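Local coordinates for 1-pyrroline-5-carboxylate dehydrogenase (Thermus thermophilus, PDB 1UZB), which probably catalyses the NAD-dependent oxidation of 1-pyrroline-5-carboxylate, by way of its open-chain semialdehyde, to glutamate, as a member of the aldehyde dehydrogenase family, at residues R98-R110 / F220-V232. Sequence-based numbering, arbitrary orientation.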
loop_
_atom_site.group_PDB
_atom_site.type_symbol
_atom_site.label_atom_id
_atom_site.label_comp_id
_atom_site.label_asym_id
_atom_site.label_seq_id
_atom_site.Cartn_x
_atom_site.Cartn_y
_atom_site.Cartn_z
ATOM N N ARG A 98 0.028 -26.133 4.500
ATOM C CA ARG A 98 0.076 -26.777 3.191
ATOM C C ARG A 98 1.229 -26.213 2.367
ATOM O O ARG A 98 1.933 -26.953 1.674
ATOM C CB ARG A 98 -1.246 -26.584 2.438
ATOM C CG ARG A 98 -2.422 -27.374 3.017
ATOM C CD ARG A 98 -3.606 -27.411 2.053
ATOM N NE ARG A 98 -4.172 -26.080 1.859
ATOM C CZ ARG A 98 -5.320 -25.669 2.386
ATOM N NH1 ARG A 98 -6.052 -26.487 3.132
ATOM N NH2 ARG A 98 -5.720 -24.419 2.204
ATOM N N SER A 99 1.430 -24.902 2.446
ATOM C CA SER A 99 2.511 -24.278 1.693
ATOM C C SER A 99 3.880 -24.763 2.165
ATOM O O SER A 99 4.771 -24.995 1.346
ATOM C CB SER A 99 2.413 -22.752 1.778
ATOM O OG SER A 99 1.304 -22.291 1.014
ATOM N N ARG A 100 4.062 -24.923 3.475
ATOM C CA ARG A 100 5.341 -25.418 3.972
ATOM C C ARG A 100 5.579 -26.837 3.457
ATOM O O ARG A 100 6.716 -27.212 3.185
ATOM C CB ARG A 100 5.387 -25.400 5.503
ATOM C CG ARG A 100 5.767 -24.053 6.105
ATOM C CD ARG A 100 5.901 -24.136 7.629
ATOM N NE ARG A 100 4.616 -24.110 8.327
ATOM C CZ ARG A 100 3.958 -22.997 8.644
ATOM N NH1 ARG A 100 4.464 -21.811 8.332
ATOM N NH2 ARG A 100 2.788 -23.068 9.270
ATOM N N LEU A 101 4.514 -27.624 3.311
ATOM C CA LEU A 101 4.667 -28.985 2.809
ATOM C C LEU A 101 5.195 -28.928 1.375
ATOM O O LEU A 101 6.090 -29.692 1.002
ATOM C CB LEU A 101 3.330 -29.736 2.862
ATOM C CG LEU A 101 3.430 -31.166 3.412
ATOM C CD1 LEU A 101 2.043 -31.786 3.501
ATOM C CD2 LEU A 101 4.343 -32.004 2.524
ATOM N N LEU A 102 4.650 -28.021 0.570
ATOM C CA LEU A 102 5.133 -27.879 -0.801
ATOM C C LEU A 102 6.602 -27.466 -0.797
ATOM O O LEU A 102 7.413 -28.023 -1.536
ATOM C CB LEU A 102 4.315 -26.839 -1.577
ATOM C CG LEU A 102 3.194 -27.398 -2.459
ATOM C CD1 LEU A 102 2.100 -27.979 -1.581
ATOM C CD2 LEU A 102 2.646 -26.296 -3.365
ATOM N N LEU A 103 6.951 -26.495 0.041
ATOM C CA LEU A 103 8.335 -26.046 0.102
ATOM C C LEU A 103 9.275 -27.193 0.463
ATOM O O LEU A 103 10.392 -27.271 -0.046
ATOM C CB LEU A 103 8.475 -24.898 1.101
ATOM C CG LEU A 103 7.754 -23.604 0.709
ATOM C CD1 LEU A 103 7.836 -22.617 1.861
ATOM C CD2 LEU A 103 8.371 -23.017 -0.559
ATOM N N LYS A 104 8.828 -28.086 1.340
ATOM C CA LYS A 104 9.647 -29.231 1.704
ATOM C C LYS A 104 9.846 -30.108 0.468
ATOM O O LYS A 104 10.958 -30.552 0.187
ATOM C CB LYS A 104 8.972 -30.026 2.825
ATOM C CG LYS A 104 9.558 -31.409 3.049
ATOM C CD LYS A 104 11.040 -31.372 3.389
ATOM C CE LYS A 104 11.285 -30.922 4.813
ATOM N NZ LYS A 104 12.718 -31.117 5.208
ATOM N N ALA A 105 8.766 -30.355 -0.270
ATOM C CA ALA A 105 8.857 -31.169 -1.477
ATOM C C ALA A 105 9.824 -30.556 -2.492
ATOM O O ALA A 105 10.572 -31.276 -3.155
ATOM C CB ALA A 105 7.476 -31.342 -2.104
ATOM N N ALA A 106 9.812 -29.231 -2.618
ATOM C CA ALA A 106 10.705 -28.568 -3.559
ATOM C C ALA A 106 12.160 -28.768 -3.147
ATOM O O ALA A 106 13.026 -28.975 -3.997
ATOM C CB ALA A 106 10.382 -27.083 -3.635
ATOM N N ALA A 107 12.426 -28.704 -1.844
ATOM C CA ALA A 107 13.786 -28.884 -1.347
ATOM C C ALA A 107 14.259 -30.305 -1.629
ATOM O O ALA A 107 15.414 -30.522 -1.997
ATOM C CB ALA A 107 13.847 -28.596 0.149
ATOM N N LEU A 108 13.363 -31.269 -1.453
ATOM C CA LEU A 108 13.692 -32.663 -1.710
ATOM C C LEU A 108 13.920 -32.897 -3.201
ATOM O O LEU A 108 14.818 -33.649 -3.587
ATOM C CB LEU A 108 12.577 -33.574 -1.188
ATOM C CG LEU A 108 12.407 -33.582 0.335
ATOM C CD1 LEU A 108 11.180 -34.402 0.708
ATOM C CD2 LEU A 108 13.659 -34.152 0.998
ATOM N N MET A 109 13.113 -32.254 -4.044
ATOM C CA MET A 109 13.277 -32.412 -5.483
ATOM C C MET A 109 14.595 -31.778 -5.923
ATOM O O MET A 109 15.310 -32.333 -6.760
ATOM C CB MET A 109 12.112 -31.764 -6.234
ATOM C CG MET A 109 12.196 -31.948 -7.749
ATOM S SD MET A 109 10.740 -31.374 -8.657
ATOM C CE MET A 109 9.589 -32.703 -8.314
ATOM N N ARG A 110 14.923 -30.622 -5.352
ATOM C CA ARG A 110 16.160 -29.936 -5.701
ATOM C C ARG A 110 17.382 -30.803 -5.390
ATOM O O ARG A 110 18.356 -30.807 -6.145
ATOM C CB ARG A 110 16.249 -28.598 -4.955
ATOM C CG ARG A 110 17.403 -27.714 -5.402
ATOM C CD ARG A 110 17.415 -26.363 -4.690
ATOM N NE ARG A 110 16.259 -25.530 -5.023
ATOM C CZ ARG A 110 15.206 -25.346 -4.232
ATOM N NH1 ARG A 110 14.205 -24.566 -4.627
ATOM N NH2 ARG A 110 15.149 -25.936 -3.046
ATOM N N PHE A 220 6.644 -39.147 -7.223
ATOM C CA PHE A 220 5.836 -39.570 -6.087
ATOM C C PHE A 220 6.678 -40.020 -4.901
ATOM O O PHE A 220 6.236 -39.924 -3.756
ATOM C CB PHE A 220 4.818 -40.640 -6.483
ATOM C CG PHE A 220 3.469 -40.067 -6.791
ATOM C CD1 PHE A 220 3.239 -39.408 -7.994
ATOM C CD2 PHE A 220 2.459 -40.080 -5.832
ATOM C CE1 PHE A 220 2.033 -38.764 -8.237
ATOM C CE2 PHE A 220 1.245 -39.438 -6.064
ATOM C CZ PHE A 220 1.031 -38.777 -7.270
ATOM N N GLU A 221 7.891 -40.498 -5.160
ATOM C CA GLU A 221 8.769 -40.879 -4.061
ATOM C C GLU A 221 9.034 -39.598 -3.271
ATOM O O GLU A 221 9.101 -39.613 -2.044
ATOM C CB GLU A 221 10.099 -41.432 -4.574
ATOM C CG GLU A 221 10.042 -42.849 -5.111
ATOM C CD GLU A 221 11.414 -43.358 -5.502
ATOM O OE1 GLU A 221 12.061 -42.716 -6.353
ATOM O OE2 GLU A 221 11.848 -44.395 -4.960
ATOM N N ILE A 222 9.186 -38.487 -3.988
ATOM C CA ILE A 222 9.426 -37.200 -3.349
ATOM C C ILE A 222 8.196 -36.764 -2.548
ATOM O O ILE A 222 8.321 -36.312 -1.406
ATOM C CB ILE A 222 9.792 -36.126 -4.397
ATOM C CG1 ILE A 222 11.165 -36.450 -4.998
ATOM C CG2 ILE A 222 9.811 -34.745 -3.753
ATOM C CD1 ILE A 222 11.536 -35.600 -6.201
ATOM N N PHE A 223 7.008 -36.908 -3.127
ATOM C CA PHE A 223 5.797 -36.531 -2.402
ATOM C C PHE A 223 5.667 -37.356 -1.120
ATOM O O PHE A 223 5.287 -36.836 -0.066
ATOM C CB PHE A 223 4.538 -36.749 -3.253
ATOM C CG PHE A 223 4.428 -35.844 -4.461
ATOM C CD1 PHE A 223 5.043 -34.592 -4.496
ATOM C CD2 PHE A 223 3.656 -36.236 -5.549
ATOM C CE1 PHE A 223 4.882 -33.745 -5.605
ATOM C CE2 PHE A 223 3.490 -35.403 -6.652
ATOM C CZ PHE A 223 4.103 -34.156 -6.681
ATOM N N HIS A 224 5.985 -38.646 -1.214
ATOM C CA HIS A 224 5.895 -39.531 -0.062
ATOM C C HIS A 224 6.877 -39.104 1.021
ATOM O O HIS A 224 6.510 -38.980 2.190
ATOM C CB HIS A 224 6.185 -40.978 -0.472
ATOM C CG HIS A 224 6.140 -41.948 0.670
ATOM N ND1 HIS A 224 4.970 -42.289 1.314
ATOM C CD2 HIS A 224 7.127 -42.632 1.295
ATOM C CE1 HIS A 224 5.238 -43.143 2.286
ATOM N NE2 HIS A 224 6.540 -43.368 2.295
ATOM N N GLU A 225 8.125 -38.873 0.632
ATOM C CA GLU A 225 9.136 -38.465 1.597
ATOM C C GLU A 225 8.789 -37.122 2.241
ATOM O O GLU A 225 9.032 -36.918 3.433
ATOM C CB GLU A 225 10.512 -38.389 0.929
ATOM C CG GLU A 225 11.619 -37.968 1.877
ATOM C CD GLU A 225 13.002 -38.134 1.284
ATOM O OE1 GLU A 225 13.973 -37.667 1.913
ATOM O OE2 GLU A 225 13.119 -38.736 0.197
ATOM N N ALA A 226 8.221 -36.213 1.451
ATOM C CA ALA A 226 7.838 -34.894 1.954
ATOM C C ALA A 226 6.802 -35.008 3.066
ATOM O O ALA A 226 6.756 -34.177 3.968
ATOM C CB ALA A 226 7.290 -34.034 0.819
ATOM N N GLY A 227 5.953 -36.025 2.979
ATOM C CA GLY A 227 4.959 -36.227 4.017
ATOM C C GLY A 227 3.523 -35.849 3.723
ATOM O O GLY A 227 2.760 -35.586 4.651
ATOM N N PHE A 228 3.135 -35.795 2.454
ATOM C CA PHE A 228 1.744 -35.482 2.143
ATOM C C PHE A 228 0.881 -36.554 2.808
ATOM O O PHE A 228 1.182 -37.744 2.722
ATOM C CB PHE A 228 1.510 -35.487 0.632
ATOM C CG PHE A 228 1.966 -34.230 -0.054
ATOM C CD1 PHE A 228 1.169 -33.091 -0.048
ATOM C CD2 PHE A 228 3.207 -34.175 -0.681
ATOM C CE1 PHE A 228 1.600 -31.915 -0.654
ATOM C CE2 PHE A 228 3.648 -33.001 -1.290
ATOM C CZ PHE A 228 2.843 -31.869 -1.277
ATOM N N PRO A 229 -0.191 -36.143 3.502
ATOM C CA PRO A 229 -1.069 -37.108 4.171
ATOM C C PRO A 229 -1.630 -38.148 3.206
ATOM O O PRO A 229 -1.801 -37.882 2.016
ATOM C CB PRO A 229 -2.163 -36.225 4.763
ATOM C CG PRO A 229 -1.437 -34.937 5.039
ATOM C CD PRO A 229 -0.600 -34.758 3.799
ATOM N N PRO A 230 -1.929 -39.353 3.711
ATOM C CA PRO A 230 -2.471 -40.408 2.853
ATOM C C PRO A 230 -3.699 -39.952 2.071
ATOM O O PRO A 230 -4.609 -39.337 2.632
ATOM C CB PRO A 230 -2.803 -41.517 3.847
ATOM C CG PRO A 230 -1.761 -41.331 4.909
ATOM C CD PRO A 230 -1.760 -39.833 5.093
ATOM N N GLY A 231 -3.706 -40.252 0.777
ATOM C CA GLY A 231 -4.830 -39.892 -0.067
ATOM C C GLY A 231 -4.779 -38.527 -0.736
ATOM O O GLY A 231 -5.517 -38.295 -1.692
ATOM N N VAL A 232 -3.927 -37.625 -0.255
ATOM C CA VAL A 232 -3.849 -36.292 -0.847
ATOM C C VAL A 232 -3.366 -36.342 -2.299
ATOM O O VAL A 232 -3.898 -35.634 -3.154
ATOM C CB VAL A 232 -2.966 -35.367 0.019
ATOM C CG1 VAL A 232 -2.788 -34.017 -0.655
ATOM C CG2 VAL A 232 -3.626 -35.175 1.379
#
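Ala226 enters helix 98-110 as a knob into a hole framed by Leu101, Lys104, Ala105 and Leu108. Alanine suits the crossing point because the helix axes approach to 8.9 Å, at 129°, and the facing methyls, Ala105 CB and Ala226 CB, lie just 4.0 Å apart. Leu108 straddles the rim of the hole, its CD1 against the Ala226 backbone and the Glu225 methylenes, its CD2 3.6 Å from Glu225 OE1; the extended chain of Glu225 brings its carboxylate alongside that methyl. One turn back, Ile222 lays CG2 on Leu108 CB and sends CD1 across Met109 at nearly a right angle, 3.9 Å from Met109 CB.

Beyond the helix end, Gly227 closes a Schellman motif with positive phi (105°), a conformation that calls for glycine, and turns the chain so that Phe228 folds back against the partner helix. Leu101 CD2 sits over the centre of the Phe228 ring, 3.9 Å from the centroid, a CH-pi contact, while Leu101 CD1 rests 4.0 Å from Pro229 CD and Leu102 CD1 meets the ring edge. With the Phe228 ring cut back to an alanine, Leu101 CD2 is likely to lose the face it rests on, and a gap would probably open beside Leu102 and Ala105.

Farther out, Trp90 of helix 73-90 packs on both Leu101 and Phe228, and backbone hydrogen bonds join Val232 to Val204, where strand 233-235 runs parallel to strand 203-207 in a mixed sheet. Lys104 lends only its CG to Ala226; bent at chi2 and chi3, it carries NZ away to a hydrogen bond with Phe516 O of a neighbouring subunit.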